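Local coordinates for protein COMPASS component SPP1 (Saccharomyces cerevisiae S288c, PDB 6J2P) that recognises methylated histone H3 tails through its PHD finger as a subunit of the COMPASS histone H3 methyltransferase complex, at residues Asp43-Trp48 / Phe67-Cys72; Lys61-Ser66 / Lys93-Ile98. One frame throughout, in Å; residues are numbered along the deposited sequence.

Interaction 1. Residues Asp43-Trp48 / Phe67-Cys72. With ZN (zinc ion), chain I.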
ATOM      1  N   ASP A  43      -9.565  -1.019   1.209  1.00 51.05           N
ATOM      2  CA  ASP A  43     -10.609  -0.213   0.593  1.00 57.46           C
ATOM      3  C   ASP A  43     -11.935  -0.951   0.451  1.00 56.02           C
ATOM      4  O   ASP A  43     -12.971  -0.300   0.280  1.00 57.55           O
ATOM      5  CB  ASP A  43     -10.147   0.289  -0.781  1.00 57.24           C
ATOM      6  CG  ASP A  43      -9.142   1.426  -0.676  1.00 62.30           C
ATOM      7  OD1 ASP A  43      -9.342   2.321   0.173  1.00 64.67           O
ATOM      8  OD2 ASP A  43      -8.150   1.425  -1.438  1.00 60.71           O
ATOM      9  N   GLY A  44     -11.931  -2.280   0.522  1.00 45.94           N
ATOM     10  CA  GLY A  44     -13.171  -3.030   0.560  1.00 53.06           C
ATOM     11  C   GLY A  44     -13.840  -2.879   1.909  1.00 58.48           C
ATOM     12  O   GLY A  44     -14.839  -2.166   2.043  1.00 65.23           O
ATOM     13  N   CYS A  45     -13.295  -3.554   2.918  1.00 55.15           N
ATOM     14  CA  CYS A  45     -13.660  -3.282   4.298  1.00 51.75           C
ATOM     15  C   CYS A  45     -12.845  -2.094   4.803  1.00 56.20           C
ATOM     16  O   CYS A  45     -11.996  -1.545   4.096  1.00 61.19           O
ATOM     17  CB  CYS A  45     -13.442  -4.521   5.162  1.00 49.52           C
ATOM     18  SG  CYS A  45     -11.706  -5.025   5.323  1.00 49.11           S
ATOM     19  N   ASP A  46     -13.099  -1.678   6.038  1.00 49.22           N
ATOM     20  CA  ASP A  46     -12.369  -0.569   6.640  1.00 56.24           C
ATOM     21  C   ASP A  46     -11.391  -1.057   7.704  1.00 57.29           C
ATOM     22  O   ASP A  46     -11.273  -0.471   8.781  1.00 62.08           O
ATOM     23  CB  ASP A  46     -13.330   0.462   7.225  1.00 60.90           C
ATOM     24  CG  ASP A  46     -12.714   1.843   7.309  1.00 75.53           C
ATOM     25  OD1 ASP A  46     -12.298   2.246   8.415  1.00 77.32           O
ATOM     26  OD2 ASP A  46     -12.632   2.521   6.263  1.00 80.12           O
ATOM     27  N   ASP A  47     -10.677  -2.139   7.408  1.00 55.13           N
ATOM     28  CA  ASP A  47      -9.693  -2.688   8.326  1.00 57.76           C
ATOM     29  C   ASP A  47      -8.299  -2.156   7.996  1.00 50.73           C
ATOM     30  O   ASP A  47      -8.086  -1.457   7.001  1.00 51.44           O
ATOM     31  CB  ASP A  47      -9.711  -4.218   8.279  1.00 55.65           C
ATOM     32  CG  ASP A  47      -9.336  -4.849   9.609  1.00 55.85           C
ATOM     33  OD1 ASP A  47      -9.485  -6.083   9.746  1.00 52.79           O
ATOM     34  OD2 ASP A  47      -8.894  -4.113  10.516  1.00 57.87           O
ATOM     35  N   TRP A  48      -7.341  -2.495   8.855  1.00 46.43           N
ATOM     36  CA  TRP A  48      -5.957  -2.076   8.697  1.00 51.38           C
ATOM     37  C   TRP A  48      -5.051  -3.285   8.869  1.00 46.85           C
ATOM     38  O   TRP A  48      -5.301  -4.137   9.723  1.00 50.41           O
ATOM     39  CB  TRP A  48      -5.589  -0.978   9.701  1.00 53.11           C
ATOM     40  CG  TRP A  48      -6.320   0.299   9.444  1.00 53.97           C
ATOM     41  CD1 TRP A  48      -7.599   0.600   9.812  1.00 58.57           C
ATOM     42  CD2 TRP A  48      -5.823   1.446   8.743  1.00 50.25           C
ATOM     43  NE1 TRP A  48      -7.928   1.865   9.390  1.00 67.15           N
ATOM     44  CE2 TRP A  48      -6.854   2.407   8.732  1.00 58.00           C
ATOM     45  CE3 TRP A  48      -4.606   1.755   8.131  1.00 51.65           C
ATOM     46  CZ2 TRP A  48      -6.706   3.655   8.131  1.00 55.12           C
ATOM     47  CZ3 TRP A  48      -4.461   2.995   7.532  1.00 57.34           C
ATOM     48  CH2 TRP A  48      -5.505   3.929   7.537  1.00 56.14           C
ATOM     49  N   PHE A  67      -5.233  -0.466  -1.911  1.00 41.18           N
ATOM     50  CA  PHE A  67      -4.948  -1.781  -1.360  1.00 43.81           C
ATOM     51  C   PHE A  67      -6.243  -2.529  -1.073  1.00 47.33           C
ATOM     52  O   PHE A  67      -7.234  -1.939  -0.630  1.00 36.96           O
ATOM     53  CB  PHE A  67      -4.116  -1.667  -0.082  1.00 45.46           C
ATOM     54  CG  PHE A  67      -3.948  -2.967   0.649  1.00 43.13           C
ATOM     55  CD1 PHE A  67      -3.069  -3.932   0.185  1.00 40.40           C
ATOM     56  CD2 PHE A  67      -4.674  -3.226   1.800  1.00 41.86           C
ATOM     57  CE1 PHE A  67      -2.914  -5.133   0.856  1.00 36.43           C
ATOM     58  CE2 PHE A  67      -4.525  -4.423   2.475  1.00 47.35           C
ATOM     59  CZ  PHE A  67      -3.645  -5.378   2.001  1.00 36.64           C
ATOM     60  N   TYR A  68      -6.224  -3.835  -1.330  1.00 43.92           N
ATOM     61  CA  TYR A  68      -7.346  -4.715  -1.031  1.00 44.91           C
ATOM     62  C   TYR A  68      -6.805  -5.953  -0.333  1.00 45.37           C
ATOM     63  O   TYR A  68      -5.961  -6.664  -0.889  1.00 44.03           O
ATOM     64  CB  TYR A  68      -8.111  -5.089  -2.304  1.00 46.97           C
ATOM     65  CG  TYR A  68      -8.973  -3.963  -2.828  1.00 51.53           C
ATOM     66  CD1 TYR A  68     -10.164  -3.625  -2.197  1.00 51.09           C
ATOM     67  CD2 TYR A  68      -8.593  -3.231  -3.946  1.00 52.61           C
ATOM     68  CE1 TYR A  68     -10.956  -2.594  -2.667  1.00 46.87           C
ATOM     69  CE2 TYR A  68      -9.379  -2.198  -4.424  1.00 61.60           C
ATOM     70  CZ  TYR A  68     -10.560  -1.884  -3.780  1.00 58.55           C
ATOM     71  OH  TYR A  68     -11.349  -0.857  -4.247  1.00 64.75           O
ATOM     72  N   CYS A  69      -7.289  -6.202   0.885  1.00 46.94           N
ATOM     73  CA  CYS A  69      -6.781  -7.296   1.694  1.00 52.49           C
ATOM     74  C   CYS A  69      -7.105  -8.639   1.038  1.00 48.41           C
ATOM     75  O   CYS A  69      -7.971  -8.717   0.163  1.00 46.71           O
ATOM     76  CB  CYS A  69      -7.372  -7.223   3.101  1.00 43.71           C
ATOM     77  SG  CYS A  69      -9.091  -7.747   3.253  1.00 39.11           S
ATOM     78  N   PRO A  70      -6.406  -9.709   1.433  1.00 50.93           N
ATOM     79  CA  PRO A  70      -6.678 -11.020   0.818  1.00 57.34           C
ATOM     80  C   PRO A  70      -8.118 -11.475   0.960  1.00 52.55           C
ATOM     81  O   PRO A  70      -8.631 -12.164   0.069  1.00 54.60           O
ATOM     82  CB  PRO A  70      -5.714 -11.962   1.557  1.00 51.80           C
ATOM     83  CG  PRO A  70      -5.292 -11.212   2.785  1.00 49.45           C
ATOM     84  CD  PRO A  70      -5.275  -9.779   2.372  1.00 41.75           C
ATOM     85  N   TYR A  71      -8.791 -11.109   2.050  1.00 49.11           N
ATOM     86  CA  TYR A  71     -10.173 -11.527   2.242  1.00 56.01           C
ATOM     87  C   TYR A  71     -11.153 -10.717   1.402  1.00 56.41           C
ATOM     88  O   TYR A  71     -12.254 -11.203   1.118  1.00 61.34           O
ATOM     89  CB  TYR A  71     -10.544 -11.436   3.722  1.00 54.92           C
ATOM     90  CG  TYR A  71      -9.839 -12.456   4.588  1.00 60.68           C
ATOM     91  CD1 TYR A  71      -9.738 -13.783   4.188  1.00 58.53           C
ATOM     92  CD2 TYR A  71      -9.270 -12.090   5.804  1.00 57.60           C
ATOM     93  CE1 TYR A  71      -9.091 -14.718   4.972  1.00 65.39           C
ATOM     94  CE2 TYR A  71      -8.622 -13.019   6.596  1.00 60.16           C
ATOM     95  CZ  TYR A  71      -8.535 -14.331   6.174  1.00 70.76           C
ATOM     96  OH  TYR A  71      -7.891 -15.263   6.958  1.00 86.82           O
ATOM     97  N   CYS A  72     -10.784  -9.500   0.998  1.00 51.01           N
ATOM     98  CA  CYS A  72     -11.638  -8.724   0.106  1.00 49.02           C
ATOM     99  C   CYS A  72     -11.438  -9.118  -1.350  1.00 51.68           C
ATOM    100  O   CYS A  72     -12.396  -9.089  -2.133  1.00 58.41           O
ATOM    101  CB  CYS A  72     -11.374  -7.230   0.293  1.00 44.97           C
ATOM    102  SG  CYS A  72     -12.173  -6.523   1.759  1.00 50.06           S
TER
HETATM  103 ZN    ZN I 201     -10.603  -5.709   3.320  1.00 52.15          ZN

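Interaction 2. Residues Lys61-Ser66 / Lys93-Ile98. With ZN (zinc ion), chain J.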
ATOM      1  N   LYS A  61       6.433   1.899   0.587  1.00 68.89           N
ATOM      2  CA  LYS A  61       5.429   2.528   1.441  1.00 70.71           C
ATOM      3  C   LYS A  61       4.465   3.392   0.637  1.00 67.04           C
ATOM      4  O   LYS A  61       3.258   3.398   0.904  1.00 76.30           O
ATOM      5  CB  LYS A  61       6.123   3.359   2.520  1.00 78.49           C
ATOM      6  CG  LYS A  61       5.185   4.038   3.505  1.00 86.61           C
ATOM      7  CD  LYS A  61       5.812   5.305   4.080  1.00 93.22           C
ATOM      8  CE  LYS A  61       7.292   5.111   4.402  1.00 96.37           C
ATOM      9  NZ  LYS A  61       7.530   4.049   5.422  1.00 94.51           N
ATOM     10  N   ASP A  62       4.975   4.127  -0.351  1.00 66.52           N
ATOM     11  CA  ASP A  62       4.166   5.068  -1.115  1.00 71.68           C
ATOM     12  C   ASP A  62       3.971   4.624  -2.560  1.00 66.11           C
ATOM     13  O   ASP A  62       3.682   5.456  -3.426  1.00 63.34           O
ATOM     14  CB  ASP A  62       4.790   6.463  -1.059  1.00 85.90           C
ATOM     15  CG  ASP A  62       5.183   6.871   0.354  1.00 97.41           C
ATOM     16  OD1 ASP A  62       4.283   6.974   1.216  1.00 97.43           O
ATOM     17  OD2 ASP A  62       6.391   7.084   0.602  1.00 87.90           O
ATOM     18  N   LEU A  63       4.113   3.329  -2.835  1.00 61.15           N
ATOM     19  CA  LEU A  63       3.934   2.784  -4.173  1.00 56.80           C
ATOM     20  C   LEU A  63       2.606   2.054  -4.338  1.00 57.09           C
ATOM     21  O   LEU A  63       2.426   1.333  -5.325  1.00 51.11           O
ATOM     22  CB  LEU A  63       5.094   1.848  -4.517  1.00 52.42           C
ATOM     23  CG  LEU A  63       6.419   2.564  -4.773  1.00 55.81           C
ATOM     24  CD1 LEU A  63       7.544   1.574  -5.048  1.00 48.42           C
ATOM     25  CD2 LEU A  63       6.263   3.547  -5.922  1.00 54.75           C
ATOM     26  N   VAL A  64       1.679   2.227  -3.401  1.00 57.79           N
ATOM     27  CA  VAL A  64       0.373   1.579  -3.441  1.00 56.37           C
ATOM     28  C   VAL A  64      -0.668   2.637  -3.776  1.00 56.71           C
ATOM     29  O   VAL A  64      -0.774   3.655  -3.080  1.00 55.18           O
ATOM     30  CB  VAL A  64       0.044   0.887  -2.109  1.00 51.77           C
ATOM     31  CG1 VAL A  64      -1.418   0.468  -2.079  1.00 51.22           C
ATOM     32  CG2 VAL A  64       0.951  -0.308  -1.892  1.00 44.47           C
ATOM     33  N   PHE A  65      -1.436   2.401  -4.841  1.00 58.77           N
ATOM     34  CA  PHE A  65      -2.525   3.312  -5.176  1.00 62.78           C
ATOM     35  C   PHE A  65      -3.784   2.976  -4.385  1.00 58.87           C
ATOM     36  O   PHE A  65      -4.394   3.855  -3.769  1.00 66.87           O
ATOM     37  CB  PHE A  65      -2.808   3.273  -6.679  1.00 61.69           C
ATOM     38  CG  PHE A  65      -3.892   4.221  -7.115  1.00 66.55           C
ATOM     39  CD1 PHE A  65      -3.681   5.591  -7.101  1.00 70.77           C
ATOM     40  CD2 PHE A  65      -5.124   3.743  -7.532  1.00 58.98           C
ATOM     41  CE1 PHE A  65      -4.677   6.464  -7.498  1.00 79.18           C
ATOM     42  CE2 PHE A  65      -6.123   4.611  -7.930  1.00 63.17           C
ATOM     43  CZ  PHE A  65      -5.900   5.975  -7.913  1.00 73.87           C
ATOM     44  N   SER A  66      -4.185   1.706  -4.395  1.00 55.51           N
ATOM     45  CA  SER A  66      -5.331   1.246  -3.620  1.00 52.58           C
ATOM     46  C   SER A  66      -5.072  -0.191  -3.199  1.00 47.01           C
ATOM     47  O   SER A  66      -4.726  -1.032  -4.035  1.00 46.30           O
ATOM     48  CB  SER A  66      -6.630   1.346  -4.426  1.00 49.62           C
ATOM     49  OG  SER A  66      -6.512   0.689  -5.675  1.00 66.48           O
ATOM     50  N   LYS A  93       1.348   1.727  -7.795  1.00 55.99           N
ATOM     51  CA  LYS A  93       1.804   2.894  -8.534  1.00 44.46           C
ATOM     52  C   LYS A  93       3.062   2.560  -9.336  1.00 41.26           C
ATOM     53  O   LYS A  93       3.657   1.487  -9.206  1.00 42.53           O
ATOM     54  CB  LYS A  93       2.070   4.060  -7.582  1.00 44.27           C
ATOM     55  CG  LYS A  93       0.829   4.560  -6.856  1.00 50.20           C
ATOM     56  CD  LYS A  93       1.137   5.776  -6.004  1.00 45.22           C
ATOM     57  CE  LYS A  93      -0.107   6.288  -5.302  1.00 54.48           C
ATOM     58  NZ  LYS A  93       0.191   7.480  -4.459  1.00 60.54           N
ATOM     59  N   ARG A  94       3.463   3.503 -10.184  1.00 56.94           N
ATOM     60  CA  ARG A  94       4.648   3.356 -11.021  1.00 60.28           C
ATOM     61  C   ARG A  94       5.822   4.046 -10.334  1.00 56.47           C
ATOM     62  O   ARG A  94       5.808   5.268 -10.151  1.00 59.56           O
ATOM     63  CB  ARG A  94       4.404   3.942 -12.412  1.00 60.39           C
ATOM     64  CG  ARG A  94       5.467   3.596 -13.453  1.00 69.86           C
ATOM     65  CD  ARG A  94       5.082   4.155 -14.812  1.00 85.31           C
ATOM     66  NE  ARG A  94       4.908   5.604 -14.755  1.00 83.73           N
ATOM     67  CZ  ARG A  94       3.760   6.233 -14.990  1.00 82.69           C
ATOM     68  NH1 ARG A  94       2.673   5.540 -15.300  1.00 84.52           N
ATOM     69  NH2 ARG A  94       3.699   7.555 -14.910  1.00 73.49           N
ATOM     70  N   LYS A  95       6.831   3.265  -9.957  1.00 53.83           N
ATOM     71  CA  LYS A  95       7.954   3.780  -9.185  1.00 58.81           C
ATOM     72  C   LYS A  95       8.903   4.580 -10.070  1.00 54.96           C
ATOM     73  O   LYS A  95       9.112   4.246 -11.239  1.00 40.84           O
ATOM     74  CB  LYS A  95       8.691   2.619  -8.509  1.00 56.71           C
ATOM     75  CG  LYS A  95      10.085   2.922  -7.982  1.00 48.79           C
ATOM     76  CD  LYS A  95      10.963   1.678  -8.068  1.00 45.34           C
ATOM     77  CE  LYS A  95      12.431   2.030  -8.223  1.00 55.68           C
ATOM     78  NZ  LYS A  95      12.867   2.038  -9.643  1.00 60.44           N
ATOM     79  N   CYS A  96       9.457   5.657  -9.506  1.00 61.01           N
ATOM     80  CA  CYS A  96      10.456   6.461 -10.201  1.00 56.19           C
ATOM     81  C   CYS A  96      11.584   5.579 -10.716  1.00 55.72           C
ATOM     82  O   CYS A  96      12.094   4.717  -9.995  1.00 57.28           O
ATOM     83  CB  CYS A  96      11.006   7.538  -9.264  1.00 52.91           C
ATOM     84  SG  CYS A  96      12.486   8.397  -9.862  1.00 51.66           S
ATOM     85  N   ARG A  97      11.969   5.803 -11.974  1.00 44.20           N
ATOM     86  CA  ARG A  97      12.899   4.910 -12.655  1.00 60.88           C
ATOM     87  C   ARG A  97      14.332   5.022 -12.144  1.00 60.76           C
ATOM     88  O   ARG A  97      15.178   4.220 -12.555  1.00 64.72           O
ATOM     89  CB  ARG A  97      12.846   5.164 -14.165  1.00 70.44           C
ATOM     90  CG  ARG A  97      11.423   5.211 -14.729  1.00 70.60           C
ATOM     91  CD  ARG A  97      11.249   4.246 -15.890  1.00 74.41           C
ATOM     92  NE  ARG A  97      12.334   4.370 -16.861  1.00 96.57           N
ATOM     93  CZ  ARG A  97      12.668   3.430 -17.743  1.00102.56           C
ATOM     94  NH1 ARG A  97      12.000   2.286 -17.785  1.00 92.55           N
ATOM     95  NH2 ARG A  97      13.670   3.631 -18.590  1.00 99.58           N
ATOM     96  N   ILE A  98      14.632   5.991 -11.280  1.00 49.72           N
ATOM     97  CA  ILE A  98      15.906   5.987 -10.568  1.00 53.09           C
ATOM     98  C   ILE A  98      15.924   4.788  -9.626  1.00 52.00           C
ATOM     99  O   ILE A  98      15.038   4.637  -8.776  1.00 57.00           O
ATOM    100  CB  ILE A  98      16.116   7.302  -9.806  1.00 48.93           C
ATOM    101  CG1 ILE A  98      16.077   8.489 -10.770  1.00 50.13           C
ATOM    102  CG2 ILE A  98      17.442   7.279  -9.051  1.00 38.52           C
ATOM    103  CD1 ILE A  98      17.151   8.450 -11.833  1.00 47.15           C
TER
HETATM  104 ZN    ZN J 202      12.787   9.644  -7.668  1.00 49.50          ZN

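Interaction 1. Residues Asp43-Trp48 / Phe67-Cys72
The second zinc site of the PHD finger joins these segments: Cys45 SG lies 2.4 Å from the zinc ion, Cys69 SG 2.5 Å and Cys72 SG 2.4 Å. Cys42, just before 43-48, supplies the fourth thiolate; Cys42 and Cys45 form one CxxC pair, Cys69 and Cys72 the other. The thiolate of Cys72 also takes a weak hydrogen bond, Cys45 N to Cys72 SG at 3.4 Å, a contact that would be expected to offset part of its negative charge. This four-cysteine site is one of the two zinc centres of the PHD finger, and beside it the backbones meet directly: Asp43 N donates to Phe67 O over 3.1 Å with an N-H...O angle of 143°. The Tyr68 ring, swung beside its own backbone N (chi1 -75°), lies against Asp43 and Gly44. Its CE1 comes within 3.3 Å of Gly44 N and 3.5 Å of Asp43 CB, both met obliquely, whereas Gly44 CA lies at the ring edge. An alanine in place of Tyr68 would remove that ring and is likely to leave a gap beside Asp43 CB and Gly44 N. The Asp43 carboxylate, through OD1, forms a salt bridge with a basic side chain of the bound peptide.

Interaction 2. Residues Lys61-Ser66 / Lys93-Ile98
Asp62 meets Lys93 through its backbone: its carbonyl O lies 3.6 Å from Lys93 CD, a contact with the aliphatic part of the lysine. At Leu63 the segments approach most closely, with CA atoms 4.9 Å apart, and one backbone hydrogen bond joins them. Lys93 N donates to Leu63 O over 2.7 Å with an N-H...O angle of 153°; the donor stands well above the carbonyl plane, 46° out of it. The Leu63 side chain meets Lys95, both its methyl groups packing on the base of that lysine, CD2 at 3.7 Å from Lys95 CB and CD1 at 3.8 Å from the same atom. The CA-CB bond of Val64 leads away from 93-98, and its side chain touches Trp92 and an apolar side chain of the bound peptide, while its carbonyl O faces Lys93 CE at 3.5 Å. Phe65 comes next, crossing Lys93 at about a right angle. Its CB sits 3.9 Å from Lys93 CG, and Lys93 CE lies at the ring edge, near the ring plane. With CG anti to the carbonyl carbon (chi1 -64°) and the chain extended beyond it, the lysine lies along the backbone of 62-65, CB by Leu63 O, CD by Asp62 O and CE by Val64 O. Ser66 joins Phe65 in facing Leu91, a classic beta bulge in the antiparallel pairing of strands 64-66 and 91-92. Farther along the second segment, Lys95 NZ donates to Cys96 O over 2.8 Å, and Cys96 SG binds the third zinc ion together with Cys101, Cys112 and His116. The arrangement thus joins a segment of the PHD finger to the part of the unconventional C3H-type zinc finger that holds its first zinc ligand, Cys96, where the C-X(4)-C-X(10)-C-X(3)-H pattern begins.

Interactions 1 and 2 have centres 19 Å apart, on opposite sides of the chain's centre. In sequence their segments alternate: 43-48, 61-66, 67-72, then 93-98. Segment 61-66 runs straight into 67-72, and strand 64-66 leads, through 67-69, into the helix 70-73 that carries part of the second zinc site. The two contacts also touch in space, Asp43 OD2 packing 3.4 Å from Ser66 CB. Interaction 1 lies wholly within the PHD finger, whereas interaction 2 leads from it into the C3H finger. Both include residues that meet the bound peptide, Asp43 and Val64 among them, so residues of both contacts take part in holding the histone tail.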